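Local atomic coordinates of TCP pilus virulence regulatory protein (Vibrio cholerae, PDB entry 4MLO), a protein that probably activates transcription of virulence genes as a DNA-binding regulator of the AraC family, and holds a palmitoleic acid in an internal pocket. Residues Phe22-Ile27 / Ile66-Leu71; Ile220-Ser225 / Thr253-Thr258. All coordinates share one frame; numbering follows the deposited sequence.

From the N terminus, strand 19-26 comes first, and interaction 1 closes when strand 66-73 returns antiparallel beside it; 38 residues separate segments 22-27 and 66-71, all within the cupin-like domain. Interaction 2 opens much later, where helix 213-230 crosses helix 248-259; the 27 residues between segments 220-225 and 253-258 include helix 236-242. The two closures are therefore in series, neither enclosing nor crossing the other. In space the centres of interactions 1 and 2 are about 11 Å apart, and they touch. Asn-23 N lies 2.9 Å from Thr-258 O, a probable hydrogen bond, and the Tyr-26 ring packs on Ile-220. An edge strand of the cupin-like domain is thus joined to two helices of the DNA-binding half.

Interaction 1: residues Phe22-Ile27 / Ile66-Leu71; sequences FNNLYI and IQRFSL. With PAM (palmitoleic acid), chain E.
Phe-22 and Phe-69 form the tightly packed end of this antiparallel strand pairing. Their side chains run alongside and point the same way, with Phe-22 CD2 over one face of the Phe-69 ring, 3.6 Å from Phe-69 CZ. The rings are inclined at 44°, an oblique pairing. A chi1 of 71°, with CG held between the backbone N and the carbonyl carbon, brings one face of the Phe-69 ring against Phe-22 CD2. Palmitoleic acid completes the cluster: its C8 meets the Phe-69 ring at the edge, 4.0 Å from Phe-69 CZ, while Phe-22 CZ lies 3.8 Å from C15. Leu-25, on the same face, touches the lipid with CD2, 3.9 Å from C5.

Two pairs of backbone bonds fix this register. Phe-22 N reaches Phe-69 O at 2.9 Å, with Phe-69 N returning to Phe-22 O. Beyond the corner in the chain, Gln-67 N binds Leu-25 O at 2.8 Å, and Leu-25 N binds Gln-67 O. Asn-24 and Leu-25 both face Gln-67, which makes a G1 beta bulge. The Gln-67 side chain bends so that its CG packs against Ile-27, and its NE2 is bound by Ser-65 and Asp-113.

The other face is mixed. At one end it is buried and apolar, with Ile-66 CD1 at the Tyr-26 ring edge, 3.7 Å from Tyr-26 CD1. Near Asn-23 and Arg-68 it is looser, partly exposed and hydrated. Arg-68 NH2 lies 2.7 Å from Asn-24 OD1, but the N-H points poorly (115°), so the bond is weak. One water accepts from Arg-68 NE and donates to Asn-23 OD1. The guanidinium also binds Asn-46 and Arg-209 O. Phe-22, Leu-25 and Phe-69 thus give an apolar part of the fatty-acid pocket's lining, whereas the Asn-23, Asn-24 and Arg-68 corner relies on water, amides and a probably charged arginine.

Interaction 2: residues Ile220-Ser225 / Thr253-Thr258; sequences IRISYS and TVFKST
The second helix-turn-helix of this AraC-family protein packs here on the long helix that precedes it, with Ile-222 of helix 213-230 set against Val-254, Phe-255 and Thr-258 of helix 248-259. The local axes are almost perpendicular, with a signed crossing angle of -91° and a closest approach of 10.3 Å.

Ile-222 uses all its branches. CG1 lies anti to the carbonyl carbon (chi1 -71°) and meets Val-254 CG1 at 3.6 Å. From there CD1 carries on to the backbone of the other helix, 3.7 Å from Phe-255 N, and also touches Phe-255 CB. The Ile-222 and Thr-258 side chains pass in opposite directions, their CG2 methyls 4.0 Å apart.

Beside it, Ser-225 OG sits in the plane of the Phe-255 ring, at its edge, 4.0 Å from CD2. That hydroxyl is engaged within its own helix, donating to Ile-222 O at 2.7 Å. Thr-258 OG1 likewise donates to Val-254 O, which Thr-258 N approaches from the other face of the carbonyl plane. Both hydroxyls are therefore satisfied locally, and the interface itself is van der Waals packing, continued by Phe-251 and Phe-245. A long linking helix packed across the last helix of a helix-turn-helix is characteristic of AraC-family DNA-binding domains.

Interaction 1: residues Phe22-Ile27 / Ile66-Leu71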
ATOM      1  N   PHE A  22       8.766   8.609   0.432  1.00 17.47           N
ATOM      2  CA  PHE A  22       8.036   7.933   1.486  1.00 15.47           C
ATOM      3  C   PHE A  22       9.015   7.240   2.418  1.00 18.38           C
ATOM      4  O   PHE A  22       9.923   6.531   1.948  1.00 17.23           O
ATOM      5  CB  PHE A  22       7.070   6.924   0.900  1.00 15.35           C
ATOM      6  CG  PHE A  22       6.129   7.522  -0.072  1.00 18.68           C
ATOM      7  CD1 PHE A  22       5.067   8.282   0.367  1.00 17.24           C
ATOM      8  CD2 PHE A  22       6.374   7.430  -1.431  1.00 19.32           C
ATOM      9  CE1 PHE A  22       4.209   8.875  -0.531  1.00 18.64           C
ATOM     10  CE2 PHE A  22       5.518   8.029  -2.330  1.00 21.76           C
ATOM     11  CZ  PHE A  22       4.436   8.744  -1.879  1.00 23.04           C
ATOM     12  N   ASN A  23       8.789   7.408   3.723  1.00 16.60           N
ATOM     13  CA  ASN A  23       9.627   6.841   4.773  1.00 14.85           C
ATOM     14  C   ASN A  23       8.741   6.144   5.785  1.00 14.37           C
ATOM     15  O   ASN A  23       7.960   6.797   6.471  1.00 14.71           O
ATOM     16  CB  ASN A  23      10.459   7.910   5.480  1.00 15.60           C
ATOM     17  CG  ASN A  23      11.378   7.319   6.538  1.00 20.02           C
ATOM     18  OD1 ASN A  23      12.229   6.507   6.231  1.00 30.87           O
ATOM     19  ND2 ASN A  23      11.207   7.730   7.770  1.00 26.53           N
ATOM     20  N   ASN A  24       8.878   4.817   5.908  1.00 16.75           N
ATOM     21  CA  ASN A  24       8.084   4.067   6.860  1.00 17.63           C
ATOM     22  C   ASN A  24       6.593   4.249   6.580  1.00 11.64           C
ATOM     23  O   ASN A  24       5.772   4.369   7.489  1.00 13.43           O
ATOM     24  CB  ASN A  24       8.448   4.438   8.294  1.00 17.77           C
ATOM     25  CG  ASN A  24       9.806   3.837   8.713  1.00 13.21           C
ATOM     26  OD1 ASN A  24      10.342   2.952   8.029  1.00 21.08           O
ATOM     27  ND2 ASN A  24      10.358   4.346   9.805  1.00 22.64           N
ATOM     28  N   LEU A  25       6.249   4.131   5.299  1.00 13.39           N
ATOM     29  CA  LEU A  25       4.856   4.132   4.842  1.00  9.50           C
ATOM     30  C   LEU A  25       4.285   2.720   4.999  1.00 10.08           C
ATOM     31  O   LEU A  25       4.702   1.803   4.280  1.00 13.51           O
ATOM     32  CB  LEU A  25       4.763   4.580   3.385  1.00 13.36           C
ATOM     33  CG  LEU A  25       3.359   4.666   2.779  1.00 14.49           C
ATOM     34  CD1 LEU A  25       2.604   5.819   3.454  1.00 17.35           C
ATOM     35  CD2 LEU A  25       3.383   4.768   1.236  1.00 16.21           C
ATOM     36  N   TYR A  26       3.310   2.586   5.907  1.00 12.64           N
ATOM     37  CA  TYR A  26       2.579   1.336   6.137  1.00 10.85           C
ATOM     38  C   TYR A  26       1.501   1.155   5.081  1.00 13.35           C
ATOM     39  O   TYR A  26       0.669   2.046   4.848  1.00 15.29           O
ATOM     40  CB  TYR A  26       1.959   1.316   7.545  1.00 10.41           C
ATOM     41  CG  TYR A  26       1.014   0.153   7.764  1.00 15.08           C
ATOM     42  CD1 TYR A  26       1.492  -1.124   8.000  1.00 14.65           C
ATOM     43  CD2 TYR A  26      -0.341   0.345   7.710  1.00 13.88           C
ATOM     44  CE1 TYR A  26       0.595  -2.188   8.169  1.00 13.24           C
ATOM     45  CE2 TYR A  26      -1.202  -0.670   7.848  1.00 16.94           C
ATOM     46  CZ  TYR A  26      -0.744  -1.931   8.058  1.00 15.02           C
ATOM     47  OH  TYR A  26      -1.726  -2.903   8.186  1.00 15.38           O
ATOM     48  N   ILE A  27       1.503  -0.006   4.446  1.00 11.82           N
ATOM     49  CA  ILE A  27       0.591  -0.290   3.344  1.00 12.24           C
ATOM     50  C   ILE A  27      -0.590  -1.021   3.974  1.00 14.77           C
ATOM     51  O   ILE A  27      -0.502  -2.204   4.297  1.00 14.86           O
ATOM     52  CB  ILE A  27       1.263  -1.104   2.242  1.00 14.74           C
ATOM     53  CG1 ILE A  27       2.493  -0.361   1.707  1.00 13.28           C
ATOM     54  CG2 ILE A  27       0.291  -1.358   1.144  1.00 16.76           C
ATOM     55  CD1 ILE A  27       2.206   1.042   1.167  1.00 16.14           C
ATOM     56  N   ILE A  66       6.196  -2.148   5.004  1.00 14.92           N
ATOM     57  CA  ILE A  66       6.640  -0.824   5.438  1.00 14.43           C
ATOM     58  C   ILE A  66       7.589  -0.328   4.366  1.00 17.77           C
ATOM     59  O   ILE A  66       8.718  -0.824   4.242  1.00 20.57           O
ATOM     60  CB  ILE A  66       7.325  -0.858   6.812  1.00 19.33           C
ATOM     61  CG1 ILE A  66       6.368  -1.353   7.887  1.00 20.31           C
ATOM     62  CG2 ILE A  66       7.888   0.533   7.169  1.00 23.94           C
ATOM     63  CD1 ILE A  66       5.143  -0.529   8.075  1.00 34.25           C
ATOM     64  N   GLN A  67       7.138   0.656   3.590  1.00 14.78           N
ATOM     65  CA  GLN A  67       7.834   1.082   2.385  1.00 14.73           C
ATOM     66  C   GLN A  67       8.762   2.270   2.628  1.00 14.02           C
ATOM     67  O   GLN A  67       8.462   3.173   3.417  1.00 14.56           O
ATOM     68  CB  GLN A  67       6.818   1.438   1.310  1.00 15.17           C
ATOM     69  CG  GLN A  67       5.935   0.269   0.864  1.00 12.74           C
ATOM     70  CD  GLN A  67       6.681  -0.737   0.018  1.00 20.78           C
ATOM     71  OE1 GLN A  67       7.703  -0.428  -0.568  1.00 23.50           O
ATOM     72  NE2 GLN A  67       6.129  -1.955  -0.093  1.00 19.85           N
ATOM     73  N   ARG A  68       9.899   2.246   1.930  1.00 15.33           N
ATOM     74  CA  ARG A  68      10.838   3.371   1.857  1.00 15.95           C
ATOM     75  C   ARG A  68      11.264   3.532   0.407  1.00 21.60           C
ATOM     76  O   ARG A  68      12.131   2.789  -0.060  1.00 25.72           O
ATOM     77  CB  ARG A  68      12.065   3.135   2.737  1.00 19.32           C
ATOM     78  CG  ARG A  68      11.735   2.953   4.192  1.00 23.03           C
ATOM     79  CD  ARG A  68      12.937   2.496   5.010  1.00 26.04           C
ATOM     80  NE  ARG A  68      12.497   2.100   6.327  1.00 32.31           N
ATOM     81  CZ  ARG A  68      12.171   0.858   6.699  1.00 26.78           C
ATOM     82  NH1 ARG A  68      12.281  -0.170   5.877  1.00 33.22           N
ATOM     83  NH2 ARG A  68      11.763   0.662   7.930  1.00 22.89           N
ATOM     84  N   PHE A  69      10.695   4.511  -0.293  1.00 17.63           N
ATOM     85  CA  PHE A  69      11.008   4.669  -1.705  1.00 17.27           C
ATOM     86  C   PHE A  69      10.713   6.094  -2.116  1.00 19.81           C
ATOM     87  O   PHE A  69      10.007   6.829  -1.424  1.00 22.75           O
ATOM     88  CB  PHE A  69      10.258   3.673  -2.596  1.00 18.13           C
ATOM     89  CG  PHE A  69       8.771   3.922  -2.726  1.00 23.71           C
ATOM     90  CD1 PHE A  69       7.889   3.334  -1.836  1.00 27.01           C
ATOM     91  CD2 PHE A  69       8.243   4.657  -3.782  1.00 20.71           C
ATOM     92  CE1 PHE A  69       6.533   3.504  -1.967  1.00 26.17           C
ATOM     93  CE2 PHE A  69       6.881   4.845  -3.921  1.00 22.07           C
ATOM     94  CZ  PHE A  69       6.015   4.252  -3.017  1.00 23.58           C
ATOM     95  N   SER A  70      11.328   6.487  -3.234  1.00 18.73           N
ATOM     96  CA  SER A  70      11.025   7.735  -3.897  1.00 19.00           C
ATOM     97  C   SER A  70      10.570   7.475  -5.326  1.00 21.03           C
ATOM     98  O   SER A  70      10.944   6.481  -5.961  1.00 24.34           O
ATOM     99  CB  SER A  70      12.240   8.656  -3.898  1.00 30.05           C
ATOM    100  OG  SER A  70      13.288   8.063  -4.641  1.00 24.90           O
ATOM    101  N   LEU A  71       9.787   8.420  -5.835  1.00 22.87           N
ATOM    102  CA  LEU A  71       9.361   8.454  -7.227  1.00 21.67           C
ATOM    103  C   LEU A  71       9.676   9.841  -7.767  1.00 23.12           C
ATOM    104  O   LEU A  71       9.153  10.842  -7.266  1.00 20.83           O
ATOM    105  CB  LEU A  71       7.865   8.125  -7.364  1.00 18.72           C
ATOM    106  CG  LEU A  71       7.376   7.974  -8.815  1.00 27.94           C
ATOM    107  CD1 LEU A  71       8.019   6.765  -9.493  1.00 27.01           C
ATOM    108  CD2 LEU A  71       5.862   7.880  -8.892  1.00 25.24           C
TER
HETATM  109  C1  PAM E 304      -2.354   6.593  -0.953  1.00 24.28           C
HETATM  110  O1  PAM E 304      -3.083   6.960  -1.914  1.00 26.37           O
HETATM  111  O2  PAM E 304      -2.640   5.586  -0.263  1.00 21.44           O
HETATM  112  C2  PAM E 304      -1.124   7.378  -0.588  1.00 18.68           C
HETATM  113  C3  PAM E 304       0.147   6.515  -0.648  1.00 24.60           C
HETATM  114  C4  PAM E 304       0.335   5.975  -2.063  1.00 28.48           C
HETATM  115  C5  PAM E 304       1.619   5.167  -2.218  1.00 34.25           C
HETATM  116  C6  PAM E 304       1.694   4.512  -3.597  1.00 28.24           C
HETATM  117  C7  PAM E 304       1.734   5.528  -4.738  1.00 24.46           C
HETATM  118  C8  PAM E 304       3.045   6.294  -4.744  1.00 26.97           C
HETATM  119  C9  PAM E 304       3.086   7.368  -5.827  1.00 28.97           C
HETATM  120  C10 PAM E 304       2.433   8.533  -5.746  1.00 38.18           C
HETATM  121  C11 PAM E 304       1.539   8.890  -4.570  1.00 33.05           C
HETATM  122  C12 PAM E 304       1.511  10.389  -4.268  1.00 29.10           C
HETATM  123  C13 PAM E 304       0.893  10.578  -2.880  1.00 28.86           C
HETATM  124  C14 PAM E 304       1.186  11.909  -2.219  1.00 29.43           C
HETATM  125  C15 PAM E 304       2.680  12.161  -2.063  1.00 31.29           C
HETATM  126  C16 PAM E 304       2.977  13.109  -0.928  1.00 28.98           C
HETATM  127  O   HOH W   1      13.418   4.590   7.983  1.00 30.27           O

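Interaction 2: residues Ile220-Ser225 / Thr253-Thr258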
ATOM      1  N   ILE A 220       1.059   2.877  11.186  1.00  9.26           N
ATOM      2  CA  ILE A 220      -0.322   2.436  11.006  1.00 10.42           C
ATOM      3  C   ILE A 220      -1.286   3.595  11.225  1.00  9.10           C
ATOM      4  O   ILE A 220      -2.272   3.754  10.476  1.00  9.91           O
ATOM      5  CB  ILE A 220      -0.614   1.253  11.940  1.00 11.05           C
ATOM      6  CG1 ILE A 220       0.292   0.063  11.574  1.00 10.69           C
ATOM      7  CG2 ILE A 220      -2.128   0.865  11.899  1.00 12.71           C
ATOM      8  CD1 ILE A 220       0.236  -1.019  12.615  1.00 10.96           C
ATOM      9  N   ARG A 221      -0.995   4.454  12.211  1.00  8.99           N
ATOM     10  CA  ARG A 221      -1.829   5.631  12.472  1.00 10.39           C
ATOM     11  C   ARG A 221      -1.773   6.640  11.328  1.00  9.99           C
ATOM     12  O   ARG A 221      -2.785   7.256  11.013  1.00 10.05           O
ATOM     13  CB  ARG A 221      -1.428   6.292  13.783  1.00  9.02           C
ATOM     14  CG  ARG A 221      -1.795   5.454  15.022  1.00  7.71           C
ATOM     15  CD  ARG A 221      -1.426   6.157  16.333  1.00 11.35           C
ATOM     16  NE  ARG A 221      -2.031   5.430  17.466  1.00 10.48           N
ATOM     17  CZ  ARG A 221      -1.575   5.391  18.700  1.00 12.42           C
ATOM     18  NH1 ARG A 221      -0.481   6.030  19.062  1.00 10.67           N
ATOM     19  NH2 ARG A 221      -2.245   4.649  19.600  1.00 11.45           N
ATOM     20  N   ILE A 222      -0.625   6.798  10.664  1.00  8.11           N
ATOM     21  CA  ILE A 222      -0.595   7.712   9.509  1.00  8.27           C
ATOM     22  C   ILE A 222      -1.470   7.180   8.388  1.00 11.77           C
ATOM     23  O   ILE A 222      -2.185   7.934   7.706  1.00 11.53           O
ATOM     24  CB  ILE A 222       0.854   7.939   9.031  1.00  8.74           C
ATOM     25  CG1 ILE A 222       1.665   8.800  10.017  1.00 12.84           C
ATOM     26  CG2 ILE A 222       0.918   8.599   7.612  1.00 12.36           C
ATOM     27  CD1 ILE A 222       1.110  10.195  10.300  1.00 10.34           C
ATOM     28  N   SER A 223      -1.400   5.889   8.130  1.00  9.41           N
ATOM     29  CA  SER A 223      -2.212   5.368   7.051  0.50 11.18           C
ATOM     30  C   SER A 223      -3.697   5.451   7.397  1.00 11.22           C
ATOM     31  O   SER A 223      -4.517   5.683   6.510  1.00 13.62           O
ATOM     32  CB  SER A 223      -1.732   3.968   6.707  0.50 13.61           C
ATOM     33  OG  SER A 223      -0.427   4.072   6.138  0.50 13.69           O
ATOM     34  N   TYR A 224      -4.053   5.358   8.684  1.00 11.64           N
ATOM     35  CA  TYR A 224      -5.423   5.624   9.101  1.00  8.85           C
ATOM     36  C   TYR A 224      -5.823   7.069   8.803  1.00 12.64           C
ATOM     37  O   TYR A 224      -6.914   7.328   8.265  1.00 12.15           O
ATOM     38  CB  TYR A 224      -5.551   5.265  10.589  1.00  9.31           C
ATOM     39  CG  TYR A 224      -6.940   5.264  11.170  1.00 13.20           C
ATOM     40  CD1 TYR A 224      -7.497   6.402  11.665  1.00 14.41           C
ATOM     41  CD2 TYR A 224      -7.635   4.067  11.334  1.00 23.67           C
ATOM     42  CE1 TYR A 224      -8.773   6.404  12.241  1.00 16.31           C
ATOM     43  CE2 TYR A 224      -8.919   4.068  11.905  1.00 19.25           C
ATOM     44  CZ  TYR A 224      -9.472   5.263  12.330  1.00 26.53           C
ATOM     45  OH  TYR A 224     -10.737   5.318  12.919  1.00 36.09           O
ATOM     46  N   SER A 225      -4.938   8.030   9.095  1.00 11.95           N
ATOM     47  CA  SER A 225      -5.256   9.433   8.817  1.00  9.95           C
ATOM     48  C   SER A 225      -5.449   9.673   7.315  1.00  8.98           C
ATOM     49  O   SER A 225      -6.276  10.506   6.915  1.00 10.63           O
ATOM     50  CB  SER A 225      -4.161  10.352   9.379  1.00 11.06           C
ATOM     51  OG  SER A 225      -2.963  10.406   8.607  1.00 13.21           O
ATOM     52  N   THR A 253       4.269  16.158  12.740  1.00 10.92           N
ATOM     53  CA  THR A 253       5.681  15.787  12.673  1.00  9.60           C
ATOM     54  C   THR A 253       5.875  14.396  12.048  1.00 11.86           C
ATOM     55  O   THR A 253       6.704  14.190  11.142  1.00 12.36           O
ATOM     56  CB  THR A 253       6.284  15.839  14.079  1.00 13.92           C
ATOM     57  OG1 THR A 253       6.185  17.165  14.628  1.00 17.79           O
ATOM     58  CG2 THR A 253       7.736  15.503  13.999  1.00 12.92           C
ATOM     59  N   VAL A 254       5.105  13.415  12.521  1.00  9.58           N
ATOM     60  CA  VAL A 254       5.174  12.081  11.938  1.00 11.22           C
ATOM     61  C   VAL A 254       4.706  12.069  10.473  1.00 10.03           C
ATOM     62  O   VAL A 254       5.281  11.360   9.648  1.00 11.58           O
ATOM     63  CB  VAL A 254       4.360  11.093  12.803  1.00 14.56           C
ATOM     64  CG1 VAL A 254       4.401   9.706  12.184  1.00 16.52           C
ATOM     65  CG2 VAL A 254       4.917  11.077  14.227  1.00 17.31           C
ATOM     66  N   PHE A 255       3.648  12.835  10.128  1.00  9.75           N
ATOM     67  CA  PHE A 255       3.138  12.864   8.762  1.00  8.48           C
ATOM     68  C   PHE A 255       4.205  13.421   7.823  1.00 11.19           C
ATOM     69  O   PHE A 255       4.472  12.846   6.759  1.00 11.96           O
ATOM     70  CB  PHE A 255       1.852  13.680   8.716  1.00  8.68           C
ATOM     71  CG  PHE A 255       1.073  13.528   7.436  1.00 11.73           C
ATOM     72  CD1 PHE A 255       1.430  14.245   6.311  1.00 11.11           C
ATOM     73  CD2 PHE A 255       0.040  12.637   7.327  1.00 12.35           C
ATOM     74  CE1 PHE A 255       0.740  14.103   5.139  1.00 12.71           C
ATOM     75  CE2 PHE A 255      -0.657  12.480   6.132  1.00 11.34           C
ATOM     76  CZ  PHE A 255      -0.285  13.220   5.030  1.00 12.92           C
ATOM     77  N   LYS A 256       4.843  14.516   8.244  1.00  9.85           N
ATOM     78  CA  LYS A 256       5.921  15.127   7.465  1.00 12.17           C
ATOM     79  C   LYS A 256       7.085  14.164   7.250  1.00 15.55           C
ATOM     80  O   LYS A 256       7.650  14.108   6.160  1.00 13.65           O
ATOM     81  CB  LYS A 256       6.400  16.402   8.173  1.00 12.21           C
ATOM     82  CG  LYS A 256       5.461  17.553   8.037  1.00 13.37           C
ATOM     83  CD  LYS A 256       5.810  18.666   9.040  1.00 13.48           C
ATOM     84  CE  LYS A 256       4.855  19.821   8.909  1.00 17.02           C
ATOM     85  NZ  LYS A 256       5.285  20.972   9.761  1.00 19.64           N
ATOM     86  N   SER A 257       7.482  13.417   8.284  1.00 11.69           N
ATOM     87  CA  SER A 257       8.564  12.437   8.165  0.50 11.92           C
ATOM     88  C   SER A 257       8.202  11.322   7.187  1.00  9.73           C
ATOM     89  O   SER A 257       9.041  10.840   6.423  1.00 13.77           O
ATOM     90  CB  SER A 257       8.864  11.865   9.553  0.50 17.09           C
ATOM     91  OG  SER A 257       9.795  10.785   9.535  0.50 21.36           O
ATOM     92  N   THR A 258       6.922  10.893   7.203  1.00 10.79           N
ATOM     93  CA  THR A 258       6.468   9.750   6.422  1.00 10.96           C
ATOM     94  C   THR A 258       6.215  10.105   4.956  1.00 10.75           C
ATOM     95  O   THR A 258       6.616   9.348   4.048  1.00 13.66           O
ATOM     96  CB  THR A 258       5.200   9.180   7.079  1.00 10.62           C
ATOM     97  OG1 THR A 258       5.479   8.845   8.452  1.00 13.58           O
ATOM     98  CG2 THR A 258       4.687   7.949   6.333  1.00 11.37           C
TER